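Local coordinates for StAR-related lipid transfer protein 13 (Homo sapiens, PDB 2PSO), which activates the GTPase activity of RhoA, and perhaps of Cdc42, and carries a lipid-binding START domain, the part in this chain, at residues K50-C55 with L74-A79; T61-K66 with F210-A215. All coordinates share one frame; numbering follows the deposited sequence.

Interaction 1: residues K50-C55 with L74-A79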
# COMPACT_ATOMS: atom_id res chain seq x y z
N LYS A 50 3.73 14.35 14.92
CA LYS A 50 2.51 13.92 14.25
C LYS A 50 2.63 13.80 12.73
O LYS A 50 1.63 13.65 12.03
CB LYS A 50 1.33 14.83 14.64
CG LYS A 50 1.23 15.16 16.13
CD LYS A 50 -0.21 15.18 16.63
CE LYS A 50 -0.35 15.89 17.99
NZ LYS A 50 0.77 15.58 18.96
N GLY A 51 3.86 13.87 12.22
CA GLY A 51 4.13 13.73 10.79
C GLY A 51 4.96 12.51 10.40
O GLY A 51 4.97 11.49 11.11
N TRP A 52 5.70 12.62 9.31
CA TRP A 52 6.30 11.43 8.71
C TRP A 52 7.68 11.09 9.23
O TRP A 52 8.60 11.88 9.09
CB TRP A 52 6.32 11.53 7.18
CG TRP A 52 4.93 11.49 6.54
CD1 TRP A 52 4.27 12.55 5.99
CD2 TRP A 52 4.07 10.35 6.39
NE1 TRP A 52 3.05 12.14 5.52
CE2 TRP A 52 2.90 10.80 5.74
CE3 TRP A 52 4.17 9.01 6.73
CZ2 TRP A 52 1.83 9.95 5.44
CZ3 TRP A 52 3.11 8.16 6.42
CH2 TRP A 52 1.96 8.64 5.78
N VAL A 53 7.83 9.89 9.79
CA VAL A 53 9.14 9.42 10.27
C VAL A 53 9.83 8.52 9.24
O VAL A 53 9.35 7.41 8.99
CB VAL A 53 9.01 8.62 11.58
CG1 VAL A 53 10.35 8.06 11.98
CG2 VAL A 53 8.41 9.50 12.67
N THR A 54 10.96 8.97 8.69
CA THR A 54 11.61 8.24 7.59
C THR A 54 12.32 6.94 7.98
O THR A 54 12.70 6.75 9.11
CB THR A 54 12.52 9.19 6.76
OG1 THR A 54 13.83 9.29 7.34
CG2 THR A 54 11.90 10.57 6.68
N CYS A 55 12.46 6.01 7.04
CA CYS A 55 13.14 4.75 7.30
C CYS A 55 14.19 4.44 6.28
O CYS A 55 14.24 5.05 5.22
CB CYS A 55 12.16 3.58 7.29
SG CYS A 55 10.76 3.84 8.32
N LEU A 74 -1.77 0.30 14.69
CA LEU A 74 -1.35 0.18 13.28
C LEU A 74 -0.86 1.49 12.69
O LEU A 74 -1.50 2.54 12.84
CB LEU A 74 -2.46 -0.39 12.40
CG LEU A 74 -2.58 -1.92 12.48
CD1 LEU A 74 -3.95 -2.37 11.99
CD2 LEU A 74 -1.45 -2.64 11.73
N LYS A 75 0.30 1.42 12.05
CA LYS A 75 0.90 2.60 11.46
C LYS A 75 0.37 2.90 10.06
O LYS A 75 -0.15 2.01 9.36
CB LYS A 75 2.42 2.47 11.46
CG LYS A 75 3.04 2.67 12.83
CD LYS A 75 4.44 2.06 12.92
CE LYS A 75 4.87 1.83 14.37
NZ LYS A 75 6.33 1.56 14.49
N LEU A 76 0.47 4.16 9.66
CA LEU A 76 0.16 4.55 8.31
C LEU A 76 1.48 4.62 7.60
O LEU A 76 2.35 5.37 8.00
CB LEU A 76 -0.45 5.94 8.33
CG LEU A 76 -0.98 6.49 7.01
CD1 LEU A 76 -2.14 5.62 6.54
CD2 LEU A 76 -1.43 7.93 7.18
N TRP A 77 1.65 3.84 6.54
CA TRP A 77 2.91 3.89 5.79
C TRP A 77 2.85 4.66 4.49
O TRP A 77 1.79 4.90 3.95
CB TRP A 77 3.37 2.50 5.48
CG TRP A 77 3.65 1.70 6.67
CD1 TRP A 77 2.78 0.92 7.36
CD2 TRP A 77 4.92 1.57 7.31
NE1 TRP A 77 3.44 0.29 8.39
CE2 TRP A 77 4.75 0.68 8.38
CE3 TRP A 77 6.18 2.13 7.08
CZ2 TRP A 77 5.79 0.33 9.22
CZ3 TRP A 77 7.22 1.77 7.92
CH2 TRP A 77 7.02 0.89 8.98
N LYS A 78 4.03 5.00 3.98
CA LYS A 78 4.16 5.78 2.77
C LYS A 78 5.42 5.38 2.04
O LYS A 78 6.51 5.71 2.49
CB LYS A 78 4.22 7.27 3.10
CG LYS A 78 4.38 8.16 1.90
CD LYS A 78 4.06 9.61 2.24
CE LYS A 78 5.23 10.31 2.88
NZ LYS A 78 6.25 10.69 1.86
N ALA A 79 5.28 4.69 0.91
CA ALA A 79 6.42 4.33 0.06
C ALA A 79 6.42 5.02 -1.31
O ALA A 79 5.35 5.33 -1.85
CB ALA A 79 6.50 2.84 -0.12

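Interaction 2: residues T61-K66 with F210-A215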
# COMPACT_ATOMS: atom_id res chain seq x y z
N THR A 61 14.02 3.04 -2.87
CA THR A 61 12.68 3.48 -2.49
C THR A 61 12.75 4.44 -1.33
O THR A 61 13.67 4.38 -0.54
CB THR A 61 11.85 2.30 -2.03
OG1 THR A 61 12.70 1.41 -1.31
CG2 THR A 61 11.31 1.55 -3.21
N ASP A 62 11.76 5.33 -1.23
CA ASP A 62 11.57 6.16 -0.06
C ASP A 62 10.45 5.61 0.83
O ASP A 62 9.29 5.64 0.45
CB ASP A 62 11.24 7.58 -0.48
CG ASP A 62 12.48 8.38 -0.88
OD1 ASP A 62 13.54 7.77 -1.23
OD2 ASP A 62 12.41 9.62 -0.85
N LEU A 63 10.81 5.13 2.02
CA LEU A 63 9.84 4.70 3.04
C LEU A 63 9.70 5.69 4.23
O LEU A 63 10.64 6.43 4.54
CB LEU A 63 10.29 3.37 3.60
CG LEU A 63 9.28 2.55 4.38
CD1 LEU A 63 7.99 2.57 3.61
CD2 LEU A 63 9.85 1.15 4.52
N ALA A 64 8.52 5.70 4.87
CA ALA A 64 8.26 6.53 6.06
C ALA A 64 6.99 6.06 6.77
O ALA A 64 6.16 5.39 6.16
CB ALA A 64 8.13 7.99 5.69
N PHE A 65 6.84 6.39 8.06
CA PHE A 65 5.57 6.09 8.73
C PHE A 65 5.02 7.20 9.59
O PHE A 65 5.59 8.27 9.70
CB PHE A 65 5.59 4.77 9.49
CG PHE A 65 6.60 4.72 10.59
CD1 PHE A 65 6.26 5.15 11.88
CD2 PHE A 65 7.85 4.19 10.37
CE1 PHE A 65 7.17 5.08 12.90
CE2 PHE A 65 8.78 4.12 11.41
CZ PHE A 65 8.44 4.57 12.68
N LYS A 66 3.89 6.92 10.21
CA LYS A 66 3.20 7.94 10.92
C LYS A 66 2.25 7.26 11.90
O LYS A 66 1.57 6.27 11.55
CB LYS A 66 2.42 8.83 9.93
CG LYS A 66 1.74 10.01 10.57
CD LYS A 66 0.64 10.59 9.73
CE LYS A 66 1.09 11.84 9.00
NZ LYS A 66 -0.06 12.79 8.82
N PHE A 210 6.36 -4.54 7.79
CA PHE A 210 5.29 -4.24 6.85
C PHE A 210 5.69 -3.14 5.88
O PHE A 210 5.37 -3.21 4.70
CB PHE A 210 4.02 -3.85 7.61
CG PHE A 210 2.84 -3.59 6.71
CD1 PHE A 210 2.24 -2.34 6.68
CD2 PHE A 210 2.35 -4.58 5.88
CE1 PHE A 210 1.16 -2.08 5.84
CE2 PHE A 210 1.27 -4.33 5.04
CZ PHE A 210 0.68 -3.07 5.02
N GLY A 211 6.40 -2.14 6.37
CA GLY A 211 6.89 -1.04 5.54
C GLY A 211 7.70 -1.54 4.37
O GLY A 211 7.56 -1.06 3.25
N HIS A 212 8.52 -2.53 4.63
CA HIS A 212 9.38 -3.11 3.63
C HIS A 212 8.57 -3.79 2.55
O HIS A 212 8.91 -3.70 1.37
CB HIS A 212 10.41 -4.02 4.29
CG HIS A 212 11.40 -3.25 5.11
ND1 HIS A 212 11.34 -3.21 6.49
CD2 HIS A 212 12.39 -2.41 4.74
CE1 HIS A 212 12.29 -2.41 6.94
NE2 HIS A 212 12.95 -1.91 5.90
N LEU A 213 7.48 -4.44 2.94
CA LEU A 213 6.58 -5.04 2.00
C LEU A 213 5.96 -3.96 1.08
O LEU A 213 5.91 -4.14 -0.16
CB LEU A 213 5.51 -5.83 2.74
CG LEU A 213 5.90 -7.13 3.44
CD1 LEU A 213 4.67 -7.99 3.69
CD2 LEU A 213 6.90 -7.91 2.62
N CYS A 214 5.54 -2.84 1.66
CA CYS A 214 5.10 -1.69 0.86
C CYS A 214 6.17 -1.17 -0.12
O CYS A 214 5.85 -0.86 -1.27
CB CYS A 214 4.65 -0.53 1.75
SG CYS A 214 3.28 -0.93 2.82
N ALA A 215 7.41 -1.05 0.32
CA ALA A 215 8.40 -0.40 -0.53
C ALA A 215 8.72 -1.33 -1.71
O ALA A 215 9.14 -0.90 -2.79
CB ALA A 215 9.67 -0.07 0.25

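Interaction 1: residues K50-C55 with L74-A79
The indole of W52 lies across the side chain of K78. K78 CE sits over one face of the ring, 3.6 Å from the centroid of the W52 five-membered ring, in a CH-pi contact. K78 NZ follows on the same face as a cation-pi partner, 4.9 Å from that centroid and only 5° off the ring normal. The lysine gets there by folding back: its chain is bent at chi3 (82°) and again at chi4 (78°). Closer to the backbone, K78 CB packs 3.6 Å from W52 CZ3. The far rim of the indole reaches L76. W52 CH2 meets L76 CD2 at 3.7 Å, and L76 O lies at the ring edge near its plane.

Strands 53-55 and 76-83 are not neighbours in the sheet. Strand 62-66 runs between them, antiparallel to both, so the indole spans a middle strand of the curved START-domain sheet. On the other face of this sheet C55 SG stands at the edge of the W77 indole, 4.1 Å from W77 CZ3, a loose sulfur-aromatic contact.

Further out, K66 of the middle strand forms a second cation-pi contact with W52, from the face opposite K78. I193 of strand 188-196 touches W52, L76 and K78. Beyond C55, the W77 ring meets F65 edge-to-face.

Interaction 2: residues T61-K66 with F210-A215
L63 reaches across to the backbone of G211, where the helix presents no side chain. L63 CD2 lies 3.4 Å from G211 O, and L63 CD1 is 3.7 Å from the same oxygen. These are van der Waals contacts. G211 O already accepts the helix hydrogen bond from A215 N, at 2.9 Å. With CG anti to the backbone N (chi1 -164°), L63 sends both methyls onto this turn of the helix. One turn on, A215 meets T61. A215 CB packs 3.7 Å from T61 OG1, and T61 CG2 rests 3.3 Å from A215 O. The T61 hydroxyl has its polar partners in T58 O and S57 OG; against the A215 methyl it only packs.

This is the helix-grip arrangement of START domains, in which a curved sheet wraps round a long C-terminal helix. Here strand 62-66 and helix 210-215 run at 141° to each other, with their axes 8.8 Å apart at closest approach.

The tight part is buried and sets methyl groups against helix carbonyls. The looser part is at exposed H212. L63 CD2 stands over one face of its imidazole, but the nearest side-chain atoms, L63 CD2 and H212 CD2, are 4.4 Å apart. H212 ND1 makes a weak hydrogen bond to K208 O. Cutting L63 back to an alanine is likely to open a gap over the G211 carbonyl and to take away the methyl that stands over the H212 ring. On the sheet side, L63 is itself packed against C55, W77 and A79.

Interactions 1 and 2 have centres 8 Å apart and reach the same sheet. Strand 62-66, which gives interaction 2 its sheet side, is the middle strand that interaction 1 spans. Backbone hydrogen bonds tie it to both segments of interaction 1: V53 N to F65 O at 2.8 Å, and L76 N to K66 O at 3.0 Å. The main cluster of interaction 1 lies on the sheet face turned away from the helix. Interaction 2 lies on the helix side. They also touch on that side, W77 NE1 lying 3.4 Å from F210 CD1. In START domains the lipid cavity generally lies between the sheet and this C-terminal helix.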